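Local structure of uncharacterized protein (Bacteroides ovatus, 4DQA) at residues S33-S36 with S37-S41. The protein is of unknown function but probably binds carbohydrate, pairing an E-set-like N-terminal domain with a concanavalin A-like lectin/glucanase domain. Sequence-based numbering, arbitrary orientation.
Sequences SRLS and SATSS
Leu35 reaches forward past the turn to Thr39, the two side chains crossing at about a right angle with methyl against methyl: Leu35 CD1 lies 4.1 Å from Thr39 CG2. It passes the backbone of Ser37, whose O is 3.4 Å from Leu35 CB and 3.7 Å from Leu35 CD1. This carbonyl oxygen is buried here without a polar partner. With CG anti to the carbonyl carbon (chi1 -77°) and chi2 extended, CD1 is the branch brought to the loop, while Val9 of the paired strand 8-10 and Val43 of strand 43-49, in the other sheet, also touch the side chain. Arg34 grips the carbonyl of Leu35 side-on, with NE at 2.9 Å and NH2 at 3.0 Å from Leu35 O, which lies within 4° of the guanidinium plane; NE approaches from above the carbonyl plane, NH2 nearly in line with the C=O bond. With Glu12 salt-bridged to Arg34 NH1, these bonds should restrict the group's rotation. At the exposed bend, one water links the two serine hydroxyls, 2.6 Å from Ser36 OG and 3.0 Å from Ser37 OG, and Ser36 OG is also hydrogen-bonded to Lys8 N. A helical-type backbone at Ser36, between extended Leu35 and Ser37, marks where strand 27-35 gives way to the loop leading to strand 43-49, an inter-strand connection at the far tip of the beta-rich, E-set-like N-terminal domain.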
loop_
_atom_site.group_PDB
_atom_site.type_symbol
_atom_site.label_atom_id
_atom_site.label_comp_id
_atom_site.label_asym_id
_atom_site.label_seq_id
_atom_site.Cartn_x
_atom_site.Cartn_y
_atom_site.Cartn_z
ATOM N N SER A 33 -10.830 -34.506 5.208
ATOM C CA SER A 33 -9.833 -35.296 4.523
ATOM C C SER A 33 -10.486 -36.550 3.978
ATOM O O SER A 33 -11.656 -36.809 4.258
ATOM C CB SER A 33 -8.703 -35.659 5.489
ATOM O OG SER A 33 -9.176 -36.393 6.605
ATOM N N ARG A 34 -9.750 -37.315 3.177
ATOM C CA ARG A 34 -10.297 -38.549 2.598
ATOM C C ARG A 34 -9.260 -39.659 2.451
ATOM O O ARG A 34 -8.062 -39.448 2.600
ATOM C CB ARG A 34 -10.920 -38.288 1.227
ATOM C CG ARG A 34 -9.962 -37.734 0.186
ATOM C CD ARG A 34 -10.552 -37.886 -1.202
ATOM N NE ARG A 34 -10.589 -39.284 -1.605
ATOM C CZ ARG A 34 -11.064 -39.724 -2.766
ATOM N NH1 ARG A 34 -11.577 -38.871 -3.649
ATOM N NH2 ARG A 34 -11.031 -41.021 -3.039
ATOM N N LEU A 35 -9.769 -40.850 2.140
ATOM C CA LEU A 35 -8.943 -42.000 1.811
ATOM C C LEU A 35 -8.730 -42.127 0.307
ATOM O O LEU A 35 -9.569 -41.711 -0.502
ATOM C CB LEU A 35 -9.631 -43.280 2.287
ATOM C CG LEU A 35 -9.572 -43.596 3.775
ATOM C CD1 LEU A 35 -10.490 -44.777 4.094
ATOM C CD2 LEU A 35 -8.153 -43.902 4.165
ATOM N N SER A 36 -7.614 -42.739 -0.065
ATOM C CA SER A 36 -7.326 -42.974 -1.479
ATOM C C SER A 36 -8.291 -44.029 -2.030
ATOM O O SER A 36 -8.733 -43.952 -3.183
ATOM C CB SER A 36 -5.875 -43.411 -1.637
ATOM O OG SER A 36 -5.589 -44.481 -0.755
ATOM N N SER A 37 -8.625 -44.998 -1.186
ATOM C CA SER A 37 -9.635 -46.009 -1.498
ATOM C C SER A 37 -10.260 -46.484 -0.195
ATOM O O SER A 37 -9.633 -46.391 0.859
ATOM C CB SER A 37 -9.002 -47.193 -2.229
ATOM O OG SER A 37 -7.963 -47.773 -1.454
ATOM N N ALA A 38 -11.487 -46.991 -0.260
ATOM C CA ALA A 38 -12.202 -47.389 0.949
ATOM C C ALA A 38 -11.589 -48.641 1.559
ATOM O O ALA A 38 -10.891 -49.410 0.884
ATOM C CB ALA A 38 -13.673 -47.607 0.655
ATOM N N THR A 39 -11.855 -48.841 2.845
ATOM C CA THR A 39 -11.309 -49.978 3.562
ATOM C C THR A 39 -12.372 -50.533 4.516
ATOM O O THR A 39 -13.454 -49.955 4.655
ATOM C CB THR A 39 -10.007 -49.583 4.299
ATOM O OG1 THR A 39 -9.339 -50.758 4.779
ATOM C CG2 THR A 39 -10.298 -48.643 5.456
ATOM N N SER A 40 -12.058 -51.642 5.176
ATOM C CA SER A 40 -13.057 -52.416 5.908
ATOM C C SER A 40 -13.182 -52.037 7.383
ATOM O O SER A 40 -14.023 -52.575 8.103
ATOM C CB SER A 40 -12.742 -53.916 5.785
ATOM O OG SER A 40 -11.363 -54.161 6.020
ATOM N N SER A 41 -12.336 -51.125 7.841
ATOM C CA SER A 41 -12.405 -50.667 9.222
ATOM C C SER A 41 -12.388 -49.149 9.278
ATOM O O SER A 41 -12.013 -48.489 8.321
ATOM C CB SER A 41 -11.251 -51.248 10.034
ATOM O OG SER A 41 -10.014 -50.936 9.426
HETATM O O HOH W 1 -5.285 -46.620 -2.261
#